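3-dehydroquinate dehydratase (Geobacillus kaustophilus, PDB 2YR1) probably catalyses the cis-dehydration of 3-dehydroquinate to 3-dehydroshikimate, the third step of the chorismate pathway that leads to the aromatic amino acids. Local coordinates at residues Glu107-Cys110 and Arg111-Ala114; Ile128-Val131 and Arg132-Glu136; Thr157-Ala160 and Asp161-Ala165; Ile240-Asp243 and Asp244-Val248. All blocks are in the same frame, centred on the assembly; numbering follows the deposited sequence.

Contact 1. Residues Glu107-Cys110 and Arg111-Ala114; sequences EAIC and RSGA
Glu-107 and Arg-111 form an i to i+4 salt bridge near the end of helix 99-112, their side chains slanting across each other. This helix is the crossover between strands 81-84 and 117-121, a beta-alpha-beta unit of the TIM barrel. Glu-107 comes in over one face of the guanidinium. Its CG sits above the centre of that group, 3.4 Å from the plane. The carboxylate continues over the same face, and OE1 meets Arg-111 NH1 at 2.8 Å. The carboxylate and guanidinium planes are 54° apart, so this is not a flat, two-pronged pair. The bend at chi3 of Arg-111 (-52°) folds the arginine back over the glutamate. The backbone supports the pairing: Arg-111 N hydrogen-bonds Glu-107 O at 2.9 Å.

The helix then runs out. Gly-113 leaves helical geometry with positive phi, and its N hydrogen-bonds Cys-110 O at 3.1 Å. On the inner side, Ile-109 CD1 reaches Ala-114 CB at 4.5 Å. Ile-109 also packs on Ala-69 of helix 62-75. The chemistry is thus divided: a charged pair on the outer side, probably weakened by solvent around exposed Arg-111, and apolar packing against the neighbouring helix.

Contact 2. Residues Ile128-Val131 and Arg132-Glu136; sequences IADV and RRMTE
Val-131 meets Thr-135 and Met-134 one turn on and is the residue most covered by this contact. Its two methyl groups divide the work. CG1 touches Thr-135 CG2 at 3.8 Å, while CG2 faces Met-134 CE at 4.2 Å. With CG anti to the backbone N (chi1 -174°) and a bend at chi3, Met-134 lays its CE back along the helix. There the methyl also comes to 3.7 Å from Asp-130 OD1. Met-134 also packs on Arg-103, Ile-106 and Glu-107 of helix 99-112.

Helix 127-137 is the crossover helix between the parallel strands 117-121 and 141-148, a beta-alpha-beta unit of the TIM barrel. Val-131, Arg-132 and Thr-135 all pack on Leu-142 of the second strand.

Arg-132 is buried near its backbone by the preceding turn. Its CB lies 3.0 Å from Ala-129 O, a tight fit. Beyond CB the chain takes an unusual, nearly eclipsed chi2 of -19° and leads out of the contact. NH2 forms a salt bridge with Asp-171 and a hydrogen bond with Gly-169 O. The carbonyl of Arg-132 has two donors of its own. Thr-135 OG1 hydrogen-bonds Arg-132 O at 2.6 Å, and Glu-136 N reaches that same Arg-132 O at 3.0 Å.

Contact 3. Residues Thr157-Ala160 and Asp161-Ala165; sequences TLLA and DMRQA
Asp-161 runs beside Thr-157, one turn earlier, with both side chains pointing the same way. Asp-161 CB lies 3.6 Å from Leu-158 O and equally far from Thr-157 O. Because chi1 is -73°, CG turns back beside the backbone N and over the preceding turn. That puts CG 3.3 Å from Thr-157 O. At the tip, OD2 stands 3.2 Å from Thr-157 O, a meeting of two acceptors. Tyr-148 OH hydrogen-bonds OD2, which probably offsets the repulsion. The methyl CG2 of Thr-157 also borders OD2, at 4.2 Å. OD1 makes a long, weak ion pair with Arg-146.

Helix 155-167 connects strands 141-148 and 172-177 in a beta-alpha-beta unit of the TIM barrel. These strands carry His-147 and Lys-174, the predicted catalytic pair, and the side chain of Met-162 is about 7 Å from that of Lys-174 at the nearest.

Met-162 bends at chi3 so that CE comes to 3.3 Å from Leu-158 O. It also packs on Val-175 of strand 172-177 and on Ala-195 of helix 182-198. On the outer side Leu-159 CD1 meets the Arg-163 methylene CG at 4.1 Å, the two side chains slanting past each other. The same turn is closed by Arg-163 N hydrogen-bonding Leu-159 O at 3.0 Å.

Contact 4. Residues Ile240-Asp243 and Asp244-Val248; sequences IPID and DVRTV
The start of helix 242-256, the last helix of the chain, carries a hydrophobic staple in which Ile-240 meets Val-245. Pro-241 is the N-cap residue, so Ile-240 stands just before the cap. Ile-240 CG2 touches Val-245 CG2 at 3.8 Å, the two side chains crossing at about a right angle. The same CG2 also touches Asp-244 CB. Pro-241 O accepts a hydrogen bond from Val-245 N at 3.1 Å.

Ile-242 and Arg-246 run side by side in the same direction. Arg-246 is extended from CG to NE (chi2 174°, chi3 178°), which keeps it alongside the isoleucine to its end. Ile-242 CD1 lies 3.5 Å from Arg-246 NH2, and that nitrogen also makes a weak hydrogen bond to Gln-45 O.

Two aspartates occupy the first turn, where the helix end would probably favour their negative charge. Asp-243 OD2 forms a salt bridge with Lys-44. Asp-244 OD2 passes 3.7 Å from Pro-241 CB and hydrogen-bonds Tyr-255 OH of the second subunit. Thr-247 packs on Thr-247 of that subunit. Ile-240 follows Gln-239 and packs on Arg-216, both predicted to bind 3-dehydroquinate. The pattern is that of a stapled helix N-terminus, here placed between the loop that probably helps bind substrate and the dimer interface.

How the contacts relate
The four contacts come in series along the chain, each within or at the end of a helix around the parallel barrel. Contacts 1, 2 and 3 lie on successive crossover helices, 99-112, 127-137 and 155-167. Contacts 1 and 2 have centres 13 Å apart and touch, Cys-110 SG lying 4.1 Å from Thr-135 CG2. Contact 3 is about 19 Å from contact 2 between centres and does not touch it. Contact 4, on helix 242-256, lies across the chain's centre from contacts 1 and 2, about 32 and 34 Å away between centres. Among the four, contact 4 alone reaches the second subunit. Together they sample the helical layer that encloses the strands bearing the predicted catalytic residues.

Contact 1. Residues Glu107-Cys110 and Arg111-Ala114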
loop_
_atom_site.group_PDB
_atom_site.type_symbol
_atom_site.label_atom_id
_atom_site.label_comp_id
_atom_site.label_asym_id
_atom_site.label_seq_id
_atom_site.Cartn_x
_atom_site.Cartn_y
_atom_site.Cartn_z
ATOM N N GLU A 107 5.303 9.371 36.233
ATOM C CA GLU A 107 5.661 10.707 36.695
ATOM C C GLU A 107 7.137 10.749 37.025
ATOM O O GLU A 107 7.874 11.625 36.562
ATOM C CB GLU A 107 4.843 11.095 37.927
ATOM C CG GLU A 107 4.974 12.572 38.264
ATOM C CD GLU A 107 4.126 12.965 39.447
ATOM O OE1 GLU A 107 4.558 12.688 40.592
ATOM O OE2 GLU A 107 3.027 13.534 39.228
ATOM N N ALA A 108 7.577 9.782 37.820
ATOM C CA ALA A 108 8.974 9.704 38.205
ATOM C C ALA A 108 9.850 9.646 36.966
ATOM O O ALA A 108 10.899 10.276 36.917
ATOM C CB ALA A 108 9.206 8.479 39.061
ATOM N N ILE A 109 9.419 8.891 35.961
ATOM C CA ILE A 109 10.210 8.778 34.740
ATOM C C ILE A 109 10.149 10.076 33.941
ATOM O O ILE A 109 11.137 10.475 33.337
ATOM C CB ILE A 109 9.739 7.572 33.858
ATOM C CG1 ILE A 109 10.656 7.420 32.649
ATOM C CG2 ILE A 109 8.345 7.802 33.328
ATOM C CD1 ILE A 109 12.104 7.195 33.011
ATOM N N CYS A 110 8.992 10.739 33.952
ATOM C CA CYS A 110 8.824 12.007 33.241
ATOM C C CYS A 110 9.760 13.086 33.797
ATOM O O CYS A 110 10.435 13.787 33.045
ATOM C CB CYS A 110 7.382 12.526 33.365
ATOM S SG CYS A 110 6.106 11.625 32.455
ATOM N N ARG A 111 9.787 13.222 35.119
ATOM C CA ARG A 111 10.612 14.242 35.758
ATOM C C ARG A 111 12.097 13.955 35.673
ATOM O O ARG A 111 12.924 14.861 35.801
ATOM C CB ARG A 111 10.172 14.438 37.210
ATOM C CG ARG A 111 8.831 15.151 37.313
ATOM C CD ARG A 111 8.271 15.168 38.723
ATOM N NE ARG A 111 8.238 13.817 39.272
ATOM C CZ ARG A 111 7.557 13.455 40.354
ATOM N NH1 ARG A 111 6.830 14.345 41.018
ATOM N NH2 ARG A 111 7.624 12.200 40.779
ATOM N N SER A 112 12.433 12.694 35.425
ATOM C CA SER A 112 13.822 12.291 35.289
ATOM C C SER A 112 14.361 12.957 34.035
ATOM O O SER A 112 15.556 13.207 33.915
ATOM C CB SER A 112 13.915 10.774 35.138
ATOM O OG SER A 112 13.130 10.121 36.123
ATOM N N GLY A 113 13.466 13.248 33.096
ATOM C CA GLY A 113 13.891 13.887 31.860
ATOM C C GLY A 113 14.627 12.961 30.906
ATOM O O GLY A 113 15.305 13.426 29.987
ATOM N N ALA A 114 14.495 11.654 31.117
ATOM C CA ALA A 114 15.169 10.671 30.264
ATOM C C ALA A 114 14.347 10.300 29.025
ATOM O O ALA A 114 14.891 9.758 28.059
ATOM C CB ALA A 114 15.481 9.409 31.069
#

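Contact 2. Residues Ile128-Val131 and Arg132-Glu136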
loop_
_atom_site.group_PDB
_atom_site.type_symbol
_atom_site.label_atom_id
_atom_site.label_comp_id
_atom_site.label_asym_id
_atom_site.label_seq_id
_atom_site.Cartn_x
_atom_site.Cartn_y
_atom_site.Cartn_z
ATOM N N ILE A 128 -6.787 9.909 32.564
ATOM C CA ILE A 128 -5.815 10.427 31.610
ATOM C C ILE A 128 -5.391 11.836 32.011
ATOM O O ILE A 128 -4.225 12.202 31.866
ATOM C CB ILE A 128 -6.375 10.436 30.162
ATOM C CG1 ILE A 128 -6.675 9.000 29.708
ATOM C CG2 ILE A 128 -5.342 11.042 29.214
ATOM C CD1 ILE A 128 -7.456 8.890 28.395
ATOM N N ALA A 129 -6.331 12.620 32.529
ATOM C CA ALA A 129 -6.020 13.977 32.962
ATOM C C ALA A 129 -4.798 13.899 33.869
ATOM O O ALA A 129 -3.839 14.661 33.719
ATOM C CB ALA A 129 -7.203 14.573 33.718
ATOM N N ASP A 130 -4.839 12.951 34.800
ATOM C CA ASP A 130 -3.747 12.726 35.741
ATOM C C ASP A 130 -2.425 12.640 34.985
ATOM O O ASP A 130 -1.506 13.420 35.227
ATOM C CB ASP A 130 -3.982 11.425 36.508
ATOM C CG ASP A 130 -3.260 11.394 37.841
ATOM O OD1 ASP A 130 -2.083 11.811 37.897
ATOM O OD2 ASP A 130 -3.878 10.941 38.831
ATOM N N VAL A 131 -2.324 11.693 34.061
ATOM C CA VAL A 131 -1.091 11.556 33.288
ATOM C C VAL A 131 -0.888 12.773 32.385
ATOM O O VAL A 131 0.244 13.196 32.133
ATOM C CB VAL A 131 -1.108 10.276 32.440
ATOM C CG1 VAL A 131 -0.046 10.356 31.362
ATOM C CG2 VAL A 131 -0.848 9.069 33.335
ATOM N N ARG A 132 -1.990 13.346 31.921
ATOM C CA ARG A 132 -1.940 14.519 31.062
ATOM C C ARG A 132 -1.106 15.639 31.705
ATOM O O ARG A 132 -0.148 16.135 31.117
ATOM C CB ARG A 132 -3.362 15.025 30.794
ATOM C CG ARG A 132 -3.524 15.956 29.594
ATOM C CD ARG A 132 -2.212 16.563 29.161
ATOM N NE ARG A 132 -1.918 16.235 27.775
ATOM C CZ ARG A 132 -0.717 16.331 27.214
ATOM N NH1 ARG A 132 0.326 16.737 27.923
ATOM N NH2 ARG A 132 -0.570 16.044 25.928
ATOM N N ARG A 133 -1.462 16.047 32.915
ATOM C CA ARG A 133 -0.714 17.122 33.539
ATOM C C ARG A 133 0.671 16.679 33.951
ATOM O O ARG A 133 1.631 17.439 33.889
ATOM C CB ARG A 133 -1.519 17.714 34.701
ATOM C CG ARG A 133 -2.706 18.544 34.172
ATOM C CD ARG A 133 -2.331 19.163 32.798
ATOM N NE ARG A 133 -3.432 19.818 32.094
ATOM C CZ ARG A 133 -3.465 19.993 30.772
ATOM N NH1 ARG A 133 -2.461 19.557 30.020
ATOM N NH2 ARG A 133 -4.496 20.604 30.203
ATOM N N MET A 134 0.773 15.415 34.314
ATOM C CA MET A 134 2.031 14.833 34.709
ATOM C C MET A 134 3.023 15.009 33.561
ATOM O O MET A 134 4.188 15.349 33.771
ATOM C CB MET A 134 1.784 13.357 34.997
ATOM C CG MET A 134 2.936 12.583 35.553
ATOM S SD MET A 134 2.504 10.835 35.400
ATOM C CE MET A 134 1.198 10.683 36.645
ATOM N N THR A 135 2.546 14.803 32.335
ATOM C CA THR A 135 3.407 14.913 31.162
ATOM C C THR A 135 3.693 16.345 30.747
ATOM O O THR A 135 4.826 16.684 30.400
ATOM C CB THR A 135 2.812 14.156 29.954
ATOM O OG1 THR A 135 1.472 14.604 29.717
ATOM C CG2 THR A 135 2.800 12.647 30.228
ATOM N N GLU A 136 2.679 17.195 30.796
ATOM C CA GLU A 136 2.891 18.575 30.397
ATOM C C GLU A 136 3.937 19.290 31.259
ATOM O O GLU A 136 4.742 20.063 30.744
ATOM C CB GLU A 136 1.566 19.335 30.400
ATOM C CG GLU A 136 1.645 20.644 29.642
ATOM C CD GLU A 136 0.376 20.941 28.858
ATOM O OE1 GLU A 136 -0.695 21.079 29.486
ATOM O OE2 GLU A 136 0.452 21.032 27.610
#

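Contact 3. Residues Thr157-Ala160 and Asp161-Ala165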
loop_
_atom_site.group_PDB
_atom_site.type_symbol
_atom_site.label_atom_id
_atom_site.label_comp_id
_atom_site.label_asym_id
_atom_site.label_seq_id
_atom_site.Cartn_x
_atom_site.Cartn_y
_atom_site.Cartn_z
ATOM N N THR A 157 -16.064 3.254 15.103
ATOM C CA THR A 157 -15.452 3.047 16.414
ATOM C C THR A 157 -14.023 3.578 16.420
ATOM O O THR A 157 -13.601 4.235 17.368
ATOM C CB THR A 157 -15.463 1.554 16.760
ATOM O OG1 THR A 157 -16.789 1.055 16.565
ATOM C CG2 THR A 157 -15.070 1.315 18.203
ATOM N N LEU A 158 -13.289 3.304 15.343
ATOM C CA LEU A 158 -11.902 3.758 15.230
ATOM C C LEU A 158 -11.862 5.280 15.167
ATOM O O LEU A 158 -11.009 5.925 15.792
ATOM C CB LEU A 158 -11.254 3.138 13.980
ATOM C CG LEU A 158 -11.205 1.605 14.028
ATOM C CD1 LEU A 158 -10.515 1.052 12.787
ATOM C CD2 LEU A 158 -10.483 1.157 15.304
ATOM N N LEU A 159 -12.781 5.857 14.402
ATOM C CA LEU A 159 -12.837 7.310 14.290
ATOM C C LEU A 159 -13.170 7.929 15.666
ATOM O O LEU A 159 -12.539 8.898 16.077
ATOM C CB LEU A 159 -13.867 7.713 13.233
ATOM C CG LEU A 159 -14.062 9.224 13.049
ATOM C CD1 LEU A 159 -12.712 9.918 12.857
ATOM C CD2 LEU A 159 -14.980 9.463 11.846
ATOM N N ALA A 160 -14.137 7.350 16.376
ATOM C CA ALA A 160 -14.520 7.834 17.698
ATOM C C ALA A 160 -13.352 7.747 18.688
ATOM O O ALA A 160 -13.117 8.684 19.459
ATOM C CB ALA A 160 -15.721 7.039 18.222
ATOM N N ASP A 161 -12.608 6.637 18.663
ATOM C CA ASP A 161 -11.446 6.483 19.545
ATOM C C ASP A 161 -10.446 7.612 19.373
ATOM O O ASP A 161 -9.962 8.177 20.346
ATOM C CB ASP A 161 -10.696 5.161 19.283
ATOM C CG ASP A 161 -11.446 3.947 19.789
ATOM O OD1 ASP A 161 -12.124 4.038 20.842
ATOM O OD2 ASP A 161 -11.336 2.886 19.139
ATOM N N MET A 162 -10.128 7.935 18.124
ATOM C CA MET A 162 -9.161 8.979 17.854
ATOM C C MET A 162 -9.712 10.362 18.209
ATOM O O MET A 162 -8.978 11.228 18.665
ATOM C CB MET A 162 -8.719 8.926 16.383
ATOM C CG MET A 162 -7.755 7.776 16.096
ATOM S SD MET A 162 -7.211 7.623 14.391
ATOM C CE MET A 162 -8.644 6.803 13.615
ATOM N N ARG A 163 -11.001 10.575 17.993
ATOM C CA ARG A 163 -11.572 11.869 18.332
ATOM C C ARG A 163 -11.481 12.073 19.839
ATOM O O ARG A 163 -11.137 13.153 20.299
ATOM C CB ARG A 163 -13.033 11.960 17.876
ATOM C CG ARG A 163 -13.202 12.034 16.367
ATOM C CD ARG A 163 -14.358 12.947 16.002
ATOM N NE ARG A 163 -15.646 12.348 16.322
ATOM C CZ ARG A 163 -16.699 13.031 16.768
ATOM N NH1 ARG A 163 -16.613 14.342 16.950
ATOM N NH2 ARG A 163 -17.837 12.403 17.030
ATOM N N GLN A 164 -11.766 11.016 20.597
ATOM C CA GLN A 164 -11.740 11.069 22.056
ATOM C C GLN A 164 -10.317 11.277 22.584
ATOM O O GLN A 164 -10.101 12.020 23.547
ATOM C CB GLN A 164 -12.335 9.778 22.627
ATOM C CG GLN A 164 -12.888 9.908 24.036
ATOM C CD GLN A 164 -14.260 10.549 24.053
ATOM O OE1 GLN A 164 -14.419 11.721 23.710
ATOM N NE2 GLN A 164 -15.266 9.774 24.440
ATOM N N ALA A 165 -9.351 10.611 21.961
ATOM C CA ALA A 165 -7.966 10.748 22.376
ATOM C C ALA A 165 -7.604 12.235 22.320
ATOM O O ALA A 165 -7.007 12.775 23.251
ATOM C CB ALA A 165 -7.061 9.940 21.459
#

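Contact 4. Residues Ile240-Asp243 and Asp244-Val248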
loop_
_atom_site.group_PDB
_atom_site.type_symbol
_atom_site.label_atom_id
_atom_site.label_comp_id
_atom_site.label_asym_id
_atom_site.label_seq_id
_atom_site.Cartn_x
_atom_site.Cartn_y
_atom_site.Cartn_z
ATOM N N ILE A 240 8.058 -5.078 10.362
ATOM C CA ILE A 240 9.042 -5.369 9.320
ATOM C C ILE A 240 10.401 -4.776 9.652
ATOM O O ILE A 240 10.483 -3.730 10.292
ATOM C CB ILE A 240 8.572 -4.759 7.967
ATOM C CG1 ILE A 240 7.300 -5.451 7.507
ATOM C CG2 ILE A 240 9.648 -4.846 6.902
ATOM C CD1 ILE A 240 6.131 -5.135 8.343
ATOM N N PRO A 241 11.488 -5.445 9.223
ATOM C CA PRO A 241 12.837 -4.945 9.482
ATOM C C PRO A 241 13.017 -3.534 8.935
ATOM O O PRO A 241 12.678 -3.224 7.781
ATOM C CB PRO A 241 13.723 -5.970 8.777
ATOM C CG PRO A 241 12.967 -7.244 9.013
ATOM C CD PRO A 241 11.537 -6.826 8.707
ATOM N N ILE A 242 13.564 -2.675 9.777
ATOM C CA ILE A 242 13.766 -1.291 9.430
ATOM C C ILE A 242 14.381 -1.029 8.048
ATOM O O ILE A 242 13.994 -0.068 7.363
ATOM C CB ILE A 242 14.597 -0.620 10.518
ATOM C CG1 ILE A 242 14.704 0.879 10.242
ATOM C CG2 ILE A 242 15.959 -1.278 10.597
ATOM C CD1 ILE A 242 15.243 1.653 11.425
ATOM N N ASP A 243 15.316 -1.878 7.633
ATOM C CA ASP A 243 15.965 -1.717 6.330
ATOM C C ASP A 243 14.984 -1.904 5.171
ATOM O O ASP A 243 15.040 -1.189 4.167
ATOM C CB ASP A 243 17.128 -2.711 6.193
ATOM C CG ASP A 243 18.328 -2.323 7.043
ATOM O OD1 ASP A 243 18.578 -1.102 7.202
ATOM O OD2 ASP A 243 19.026 -3.234 7.542
ATOM N N ASP A 244 14.083 -2.872 5.307
ATOM C CA ASP A 244 13.098 -3.111 4.260
ATOM C C ASP A 244 12.042 -2.002 4.254
ATOM O O ASP A 244 11.539 -1.620 3.202
ATOM C CB ASP A 244 12.473 -4.499 4.430
ATOM C CG ASP A 244 13.500 -5.628 4.248
ATOM O OD1 ASP A 244 14.257 -5.595 3.263
ATOM O OD2 ASP A 244 13.555 -6.547 5.085
ATOM N N VAL A 245 11.716 -1.469 5.426
ATOM C CA VAL A 245 10.749 -0.377 5.496
ATOM C C VAL A 245 11.302 0.835 4.742
ATOM O O VAL A 245 10.597 1.450 3.934
ATOM C CB VAL A 245 10.450 0.005 6.957
ATOM C CG1 VAL A 245 9.581 1.235 7.007
ATOM C CG2 VAL A 245 9.712 -1.145 7.640
ATOM N N ARG A 246 12.574 1.161 4.997
ATOM C CA ARG A 246 13.257 2.286 4.338
ATOM C C ARG A 246 13.268 2.112 2.814
ATOM O O ARG A 246 13.026 3.055 2.066
ATOM C CB ARG A 246 14.719 2.400 4.818
ATOM C CG ARG A 246 14.905 2.746 6.290
ATOM C CD ARG A 246 16.392 2.686 6.651
ATOM N NE ARG A 246 16.682 3.046 8.038
ATOM C CZ ARG A 246 16.343 4.209 8.584
ATOM N NH1 ARG A 246 15.695 5.116 7.854
ATOM N NH2 ARG A 246 16.668 4.475 9.844
ATOM N N THR A 247 13.566 0.901 2.367
ATOM C CA THR A 247 13.604 0.599 0.933
ATOM C C THR A 247 12.282 0.996 0.272
ATOM O O THR A 247 12.255 1.746 -0.710
ATOM C CB THR A 247 13.833 -0.918 0.698
ATOM O OG1 THR A 247 15.125 -1.283 1.190
ATOM C CG2 THR A 247 13.732 -1.269 -0.782
ATOM N N VAL A 248 11.184 0.484 0.817
ATOM C CA VAL A 248 9.853 0.761 0.262
ATOM C C VAL A 248 9.452 2.225 0.379
ATOM O O VAL A 248 8.901 2.820 -0.566
ATOM C CB VAL A 248 8.789 -0.145 0.953
ATOM C CG1 VAL A 248 7.411 0.191 0.474
ATOM C CG2 VAL A 248 9.116 -1.621 0.660
#